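Side-chain contacts in apical membrane antigen AMA1 (Toxoplasma gondii ME49, PDB 4YIV), which plays an essential part in host-cell invasion as a microneme protein of the moving junction, the ring formed between parasite and host-cell membranes: residues 62-67 with 174-179; 120-125 with 164-169; 264-269 with 311-316. All blocks are in the same frame, centred on the assembly; numbering follows the deposited sequence.

Contact 1 of 3, residues 62-67 with 174-179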
# COMPACT_ATOMS: atom_id res chain seq x y z
N TRP A 62 -0.32 3.10 -1.56
CA TRP A 62 -0.46 4.17 -2.54
C TRP A 62 -1.34 3.78 -3.71
O TRP A 62 -1.06 2.82 -4.39
CB TRP A 62 0.92 4.55 -3.05
CG TRP A 62 1.84 5.14 -2.00
CD1 TRP A 62 2.43 4.50 -0.94
CD2 TRP A 62 2.26 6.50 -1.95
NE1 TRP A 62 3.21 5.42 -0.21
CE2 TRP A 62 3.10 6.65 -0.82
CE3 TRP A 62 1.99 7.62 -2.75
CZ2 TRP A 62 3.68 7.87 -0.48
CZ3 TRP A 62 2.58 8.84 -2.41
CH2 TRP A 62 3.41 8.95 -1.29
N GLY A 63 -2.41 4.53 -3.92
CA GLY A 63 -3.25 4.33 -5.09
C GLY A 63 -4.38 3.33 -4.80
O GLY A 63 -5.27 3.13 -5.62
N LYS A 64 -4.36 2.74 -3.60
CA LYS A 64 -5.44 1.79 -3.24
C LYS A 64 -6.73 2.52 -2.99
O LYS A 64 -6.79 3.48 -2.26
CB LYS A 64 -5.08 0.94 -2.00
CG LYS A 64 -6.28 0.18 -1.40
CD LYS A 64 -5.85 -0.67 -0.22
CE LYS A 64 -7.05 -1.32 0.51
NZ LYS A 64 -6.60 -2.36 1.49
N HIS A 65 -7.80 2.01 -3.61
CA HIS A 65 -9.14 2.51 -3.37
C HIS A 65 -10.08 1.31 -3.40
O HIS A 65 -9.71 0.23 -3.88
CB HIS A 65 -9.56 3.57 -4.41
CG HIS A 65 -9.38 3.16 -5.83
ND1 HIS A 65 -8.15 3.04 -6.44
CD2 HIS A 65 -10.30 2.91 -6.81
CE1 HIS A 65 -8.31 2.68 -7.70
NE2 HIS A 65 -9.60 2.59 -7.95
N ILE A 66 -11.28 1.50 -2.89
CA ILE A 66 -12.28 0.43 -2.85
C ILE A 66 -13.32 0.72 -3.94
O ILE A 66 -13.98 1.73 -3.91
CB ILE A 66 -12.96 0.34 -1.48
CG1 ILE A 66 -11.90 0.28 -0.34
CG2 ILE A 66 -13.85 -0.91 -1.44
CD1 ILE A 66 -10.94 -0.94 -0.49
N GLU A 67 -13.43 -0.19 -4.90
CA GLU A 67 -14.36 -0.04 -6.00
C GLU A 67 -15.70 -0.65 -5.62
O GLU A 67 -15.74 -1.82 -5.22
CB GLU A 67 -13.78 -0.75 -7.23
CG GLU A 67 -14.68 -0.80 -8.47
CD GLU A 67 -14.03 -1.64 -9.58
OE1 GLU A 67 -13.46 -1.07 -10.53
OE2 GLU A 67 -14.07 -2.88 -9.48
N SER A 174 -14.63 -0.24 7.55
CA SER A 174 -13.26 -0.70 7.47
C SER A 174 -13.19 -1.96 6.64
O SER A 174 -12.12 -2.49 6.41
CB SER A 174 -12.72 -0.95 8.87
OG SER A 174 -13.62 -1.83 9.50
N MET A 175 -14.34 -2.45 6.19
CA MET A 175 -14.34 -3.59 5.26
C MET A 175 -13.68 -3.18 3.97
O MET A 175 -13.73 -2.00 3.58
CB MET A 175 -15.76 -4.10 4.97
CG MET A 175 -16.47 -4.57 6.22
SD MET A 175 -18.05 -5.37 5.82
CE MET A 175 -19.07 -3.97 5.37
N GLN A 176 -13.05 -4.15 3.30
CA GLN A 176 -12.35 -3.88 2.05
C GLN A 176 -12.76 -4.78 0.86
O GLN A 176 -12.54 -4.43 -0.31
CB GLN A 176 -10.87 -3.99 2.30
CG GLN A 176 -10.35 -2.81 3.17
CD GLN A 176 -9.16 -3.24 4.03
OE1 GLN A 176 -8.05 -3.47 3.54
NE2 GLN A 176 -9.43 -3.45 5.31
N LEU A 177 -13.34 -5.94 1.17
CA LEU A 177 -13.75 -6.89 0.15
C LEU A 177 -15.02 -7.60 0.58
O LEU A 177 -15.09 -8.11 1.69
CB LEU A 177 -12.67 -7.92 -0.09
CG LEU A 177 -12.93 -9.03 -1.12
CD1 LEU A 177 -13.01 -8.49 -2.46
CD2 LEU A 177 -11.82 -10.06 -1.09
N MET A 178 -16.02 -7.60 -0.29
CA MET A 178 -17.15 -8.51 -0.14
C MET A 178 -17.59 -8.98 -1.52
O MET A 178 -17.66 -8.18 -2.47
CB MET A 178 -18.28 -7.84 0.61
CG MET A 178 -18.83 -8.81 1.67
SD MET A 178 -20.42 -8.40 2.36
CE MET A 178 -19.98 -6.83 2.87
N GLU A 179 -17.86 -10.28 -1.62
CA GLU A 179 -18.25 -10.89 -2.88
C GLU A 179 -19.12 -12.12 -2.62
O GLU A 179 -19.06 -12.71 -1.55
CB GLU A 179 -17.01 -11.30 -3.71
CG GLU A 179 -16.23 -12.46 -3.11
CD GLU A 179 -15.19 -13.10 -4.10
OE1 GLU A 179 -14.47 -14.02 -3.70
OE2 GLU A 179 -15.09 -12.70 -5.29
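The strand starting at His-65 and the irregular loop 174-179 come closest at Ile-66 and Gln-176, whose CA atoms lie 6.5 Å apart, and the contact between them is carried mainly by side chains, with one backbone carbonyl taking part. Its main bond runs from Lys-64 to Gln-176. The lysine leaves the backbone with CG anti to N (chi1 166°), and the extended chain carries Lys-64 NZ across to Gln-176, 2.7 Å from OE1. The two side chains meet at roughly a right angle. NZ approaches OE1 at a C=O...N angle of 134°, lifted 25° from the carbonyl plane. The same ammonium group also bonds the carbonyl oxygens of Ile-37 and Tyr-38 and makes a cation-pi contact with Tyr-212. A buried positive charge is thus met by three oxygens and a ring, which probably stabilises its charged form.

Gln-176 is held from both ends of its amide. OE1 also accepts the backbone N-H of Asp-40, while NE2 gives a nearly straight bond to Ser-174 O, 3.1 Å away, two residues back in its own loop. With both ends committed, the amide's orientation is fixed and the lysine faces the oxygen rather than the nitrogen. Beside the polar pair, Ile-66 supplies the apolar part. Its CD1 rests 4.1 Å from Gln-176 CB and 3.8 Å from the backbone Gln-176 O, and CG2 comes to 3.9 Å from that same oxygen.

Tyr-212, which Gln-176 also touches, belongs to strand 210-213, between 61-62 and 159-162 in one of the chain's two five-stranded antiparallel sheets. A buried lysine bound to loop carbonyls and a glutamine amide thus joins the loop after strand 167-170 to the connection from edge strand 61-62 into strand 65-68, beside a sheet whose topology is consistent with a PAN domain.

Contact 2 of 3, residues 120-125 with 164-169; sequences LLEKNS and KKRLCH. With CD (cadmium ion), chain D.
Glu-122 OE1 lies at the edge of the Arg-166 guanidinium, near its plane, and the carboxylate plane is turned 36° from it. Arg-166 NH2 lies 3.4 Å from Glu-122 OE1, a weak hydrogen bond within a salt bridge. This is the outer side of a helix-on-sheet packing that fits the PAN fold: helix 118-122 follows edge strand 116-117, and strand 167-170 is paired with that edge strand.

Arg-166 does not depend on Glu-122 alone. Its NH1 bonds Glu-119 OE2, its strongest polar partner, and NH2 also forms a salt bridge with Asp-132, so the cation sits among three carboxylates. The residue begins from a G1 beta bulge in which Arg-166 and Leu-167 both face Asp-162. Its side chain then bends at chi3 (82°), which swings the planar end across toward the helix.

Further in, the contact turns apolar. Leu-121 CD1 comes to 4.4 Å from Cys-168 CB, and Phe-139 of helix 132-141 packs against both residues. Cys-168 is itself disulfide-bonded to Cys-136 of that helix, the kind of covalent helix-to-strand tie known from PAN domains.

At the surface, Glu-122 OE2 is a ligand of the cadmium ion at 2.4 Å, with Glu-119 also binding the ion. Glu-122 OE1, which faces the arginine, stays farther from the cadmium ion at 2.9 Å. A water closes the group, bound to the cadmium ion at 2.5 Å and donating to Glu-122 OE1 at 3.1 Å.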
# COMPACT_ATOMS: atom_id res chain seq x y z
N LEU A 120 -6.00 22.51 8.77
CA LEU A 120 -6.25 22.59 10.18
C LEU A 120 -5.33 21.65 10.97
O LEU A 120 -4.95 21.97 12.07
CB LEU A 120 -7.73 22.32 10.48
CG LEU A 120 -8.61 23.56 10.40
CD1 LEU A 120 -8.45 24.29 9.12
CD2 LEU A 120 -10.02 23.12 10.54
N LEU A 121 -4.94 20.51 10.38
CA LEU A 121 -4.06 19.58 11.06
C LEU A 121 -2.66 20.15 11.15
O LEU A 121 -1.95 19.98 12.14
CB LEU A 121 -4.00 18.24 10.32
CG LEU A 121 -5.29 17.40 10.26
CD1 LEU A 121 -5.07 16.14 9.41
CD2 LEU A 121 -5.73 17.04 11.62
N GLU A 122 -2.24 20.79 10.06
CA GLU A 122 -0.96 21.46 10.02
C GLU A 122 -0.84 22.53 11.15
O GLU A 122 0.26 22.77 11.69
CB GLU A 122 -0.80 22.09 8.62
CG GLU A 122 0.02 23.33 8.55
CD GLU A 122 -0.16 24.05 7.22
OE1 GLU A 122 -0.32 23.38 6.16
OE2 GLU A 122 -0.15 25.29 7.26
N LYS A 123 -1.95 23.17 11.48
CA LYS A 123 -1.96 24.26 12.48
C LYS A 123 -2.24 23.77 13.90
O LYS A 123 -2.27 24.58 14.85
CB LYS A 123 -2.99 25.31 12.06
CG LYS A 123 -2.55 26.05 10.80
CD LYS A 123 -3.64 26.95 10.25
CE LYS A 123 -3.26 27.52 8.89
NZ LYS A 123 -2.05 28.40 8.94
N ASN A 124 -2.41 22.46 14.05
CA ASN A 124 -2.74 21.86 15.34
C ASN A 124 -1.44 21.41 15.98
O ASN A 124 -0.80 20.49 15.50
CB ASN A 124 -3.71 20.68 15.17
CG ASN A 124 -4.18 20.10 16.50
OD1 ASN A 124 -3.55 20.28 17.55
ND2 ASN A 124 -5.28 19.35 16.44
N SER A 125 -1.06 22.08 17.06
CA SER A 125 0.20 21.81 17.75
C SER A 125 0.27 20.38 18.32
O SER A 125 1.35 19.85 18.57
CB SER A 125 0.37 22.84 18.88
OG SER A 125 1.70 22.82 19.34
N LYS A 164 -4.52 15.25 -3.56
CA LYS A 164 -4.89 16.33 -4.47
C LYS A 164 -5.72 17.41 -3.75
O LYS A 164 -5.36 18.58 -3.80
CB LYS A 164 -5.67 15.78 -5.67
CG LYS A 164 -5.93 16.78 -6.77
CD LYS A 164 -6.80 16.17 -7.88
CE LYS A 164 -7.42 17.25 -8.78
NZ LYS A 164 -8.24 16.70 -9.91
N LYS A 165 -6.81 17.03 -3.08
CA LYS A 165 -7.62 17.99 -2.34
C LYS A 165 -7.09 18.31 -0.96
O LYS A 165 -7.59 19.21 -0.29
CB LYS A 165 -9.04 17.46 -2.23
CG LYS A 165 -9.67 17.23 -3.57
CD LYS A 165 -11.11 16.92 -3.40
CE LYS A 165 -11.81 16.90 -4.73
NZ LYS A 165 -13.27 16.61 -4.50
N ARG A 166 -6.05 17.58 -0.54
CA ARG A 166 -5.52 17.68 0.81
C ARG A 166 -6.59 17.53 1.87
O ARG A 166 -6.75 18.40 2.74
CB ARG A 166 -4.76 19.01 1.02
CG ARG A 166 -3.49 19.05 0.26
CD ARG A 166 -2.74 20.35 0.48
NE ARG A 166 -1.96 20.37 1.71
CZ ARG A 166 -1.94 21.37 2.59
NH1 ARG A 166 -2.68 22.46 2.41
NH2 ARG A 166 -1.17 21.29 3.68
N LEU A 167 -7.29 16.39 1.78
CA LEU A 167 -8.38 16.02 2.69
C LEU A 167 -8.06 14.66 3.29
O LEU A 167 -7.67 13.75 2.56
CB LEU A 167 -9.72 15.93 1.96
CG LEU A 167 -10.27 17.27 1.49
CD1 LEU A 167 -11.55 17.02 0.72
CD2 LEU A 167 -10.51 18.18 2.69
N CYS A 168 -8.31 14.53 4.59
CA CYS A 168 -8.09 13.30 5.34
C CYS A 168 -9.45 12.65 5.64
O CYS A 168 -10.26 13.17 6.41
CB CYS A 168 -7.33 13.61 6.62
SG CYS A 168 -6.77 12.12 7.52
N HIS A 169 -9.70 11.53 4.97
CA HIS A 169 -10.91 10.74 5.19
C HIS A 169 -10.71 9.67 6.22
O HIS A 169 -9.79 8.88 6.08
CB HIS A 169 -11.35 10.02 3.90
CG HIS A 169 -11.76 10.95 2.80
ND1 HIS A 169 -13.06 11.37 2.64
CD2 HIS A 169 -11.05 11.55 1.82
CE1 HIS A 169 -13.13 12.19 1.61
NE2 HIS A 169 -11.92 12.33 1.11
CD CD D . -0.81 26.00 5.12
O HOH W 1 0.74 24.86 3.60

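Contact 3 of 3, residues 264-269 with 311-316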
# COMPACT_ATOMS: atom_id res chain seq x y z
N ALA A 264 2.80 -0.03 -16.08
CA ALA A 264 1.77 0.25 -15.08
C ALA A 264 0.93 -1.01 -14.80
O ALA A 264 0.47 -1.19 -13.68
CB ALA A 264 0.88 1.41 -15.51
N GLN A 265 0.77 -1.87 -15.80
CA GLN A 265 0.06 -3.15 -15.60
C GLN A 265 0.81 -4.02 -14.63
O GLN A 265 0.20 -4.71 -13.83
CB GLN A 265 -0.14 -3.90 -16.92
CG GLN A 265 -1.16 -3.24 -17.83
CD GLN A 265 -1.40 -4.02 -19.12
OE1 GLN A 265 -0.64 -4.94 -19.47
NE2 GLN A 265 -2.46 -3.65 -19.84
N CYS A 266 2.11 -3.97 -14.67
CA CYS A 266 2.92 -4.72 -13.75
C CYS A 266 2.73 -4.20 -12.33
O CYS A 266 2.55 -4.96 -11.43
CB CYS A 266 4.39 -4.67 -14.14
SG CYS A 266 5.48 -5.73 -13.20
N TRP A 267 2.76 -2.89 -12.18
CA TRP A 267 2.59 -2.25 -10.89
C TRP A 267 1.25 -2.67 -10.30
O TRP A 267 1.16 -3.03 -9.12
CB TRP A 267 2.71 -0.73 -11.04
CG TRP A 267 2.24 0.03 -9.83
CD1 TRP A 267 2.89 0.14 -8.62
CD2 TRP A 267 1.05 0.82 -9.71
NE1 TRP A 267 2.16 0.92 -7.77
CE2 TRP A 267 1.04 1.35 -8.40
CE3 TRP A 267 -0.00 1.12 -10.56
CZ2 TRP A 267 0.01 2.17 -7.93
CZ3 TRP A 267 -1.02 1.94 -10.10
CH2 TRP A 267 -1.01 2.44 -8.79
N VAL A 268 0.22 -2.66 -11.13
CA VAL A 268 -1.11 -3.09 -10.68
C VAL A 268 -1.09 -4.56 -10.25
O VAL A 268 -1.68 -4.92 -9.21
CB VAL A 268 -2.17 -2.91 -11.78
CG1 VAL A 268 -3.50 -3.61 -11.37
CG2 VAL A 268 -2.39 -1.45 -12.04
N LYS A 269 -0.38 -5.40 -11.00
CA LYS A 269 -0.30 -6.82 -10.69
C LYS A 269 0.35 -7.09 -9.34
O LYS A 269 -0.03 -8.05 -8.66
CB LYS A 269 0.48 -7.59 -11.79
CG LYS A 269 -0.31 -7.96 -13.08
CD LYS A 269 0.55 -8.87 -14.02
CE LYS A 269 -0.22 -9.32 -15.25
NZ LYS A 269 -1.35 -10.23 -14.89
N GLY A 311 7.39 -6.85 -23.25
CA GLY A 311 7.34 -6.39 -21.87
C GLY A 311 6.86 -7.54 -20.99
O GLY A 311 5.91 -8.23 -21.36
N LYS A 312 7.51 -7.76 -19.86
CA LYS A 312 7.10 -8.82 -18.92
C LYS A 312 7.10 -8.33 -17.47
O LYS A 312 7.72 -7.32 -17.14
CB LYS A 312 8.02 -10.04 -19.08
CG LYS A 312 7.76 -10.73 -20.43
CD LYS A 312 8.50 -12.02 -20.58
CE LYS A 312 8.10 -12.75 -21.86
NZ LYS A 312 8.81 -14.06 -21.93
N CYS A 313 6.40 -9.05 -16.64
CA CYS A 313 6.29 -8.72 -15.25
C CYS A 313 6.66 -9.91 -14.42
O CYS A 313 6.04 -10.91 -14.54
CB CYS A 313 4.89 -8.26 -14.91
SG CYS A 313 4.69 -7.70 -13.23
N ALA A 314 7.68 -9.78 -13.61
CA ALA A 314 8.12 -10.86 -12.73
C ALA A 314 7.66 -10.59 -11.32
O ALA A 314 8.00 -9.55 -10.75
CB ALA A 314 9.60 -11.01 -12.75
N LEU A 315 6.94 -11.55 -10.75
CA LEU A 315 6.36 -11.44 -9.42
C LEU A 315 6.81 -12.52 -8.45
O LEU A 315 6.88 -13.71 -8.80
CB LEU A 315 4.86 -11.51 -9.53
CG LEU A 315 4.19 -10.55 -10.50
CD1 LEU A 315 2.80 -11.00 -10.76
CD2 LEU A 315 4.14 -9.21 -9.85
N SER A 316 7.13 -12.10 -7.23
CA SER A 316 7.69 -13.01 -6.22
C SER A 316 7.23 -12.63 -4.82
O SER A 316 6.88 -11.47 -4.58
CB SER A 316 9.21 -12.98 -6.30
OG SER A 316 9.78 -13.71 -5.25
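Lys-269, whose methylenes rest against Cys-313 and Leu-315, starts from a regular helical bond, its backbone N lying 3.0 Å from Gln-265 O, and ends in a salt bridge from NZ to Glu-258 OE1. Between those two polar ends the side chain does apolar work: CB comes to 4.3 Å from Leu-315 CD1, and CD lies 4.4 Å from Cys-313 SG. A turn at the last torsion (chi4 -66°) leads the ammonium group away from strand 311-316, to the glutamate on the neighbouring strand 256-259.

The disulfide between Cys-266 and Cys-313 is the covalent centre of the contact. The two SG atoms are 2.1 Å apart, and the chi3 of 69° makes the bridge right-handed. With SG anti to the backbone N in both, each cysteine's sulfur points toward the other segment. Cys-266 CB and Cys-313 CB lie 3.7 Å apart. The CA atoms of Cys-266 and Cys-313 are drawn to 5.4 Å, closer than those of Lys-269 and Leu-315 one helical turn on, at 8.2 Å. A disulfide tying a helix to a strand of the sheet is consistent with a PAN domain, where such a bridge is common.

The 264-269 segment of helix 263-272 runs nearly parallel to strand 311-316, their directions 18° apart. The strand lies inside a five-stranded antiparallel sheet, between 300-305 and 256-259, and Tyr-303 of the former touches Cys-266. On the helix's far side Trp-267 points away from the strand, meeting Tyr-332 of strand 329-333 and, edge-to-face, His-208.

Contacts 1 and 3 are buried, whereas contact 2 is partly exposed and its polar side reaches a metal ion. Contacts 2 and 3 lie on opposite sides of the chain's centre but use similar elements, a helix against a strand of a five-stranded antiparallel sheet. The two sheets share the same strand order, consistent with two PAN-like modules. In contact 3 the disulfide joins the segments directly; in contact 2 the cysteine is bonded to a different helix, leaving a weak salt bridge and light packing. Contact 1 relies on a buried ammonium instead. It also meets contact 3 where Trp-62 O packs 3.8 Å from Trp-267 CZ2.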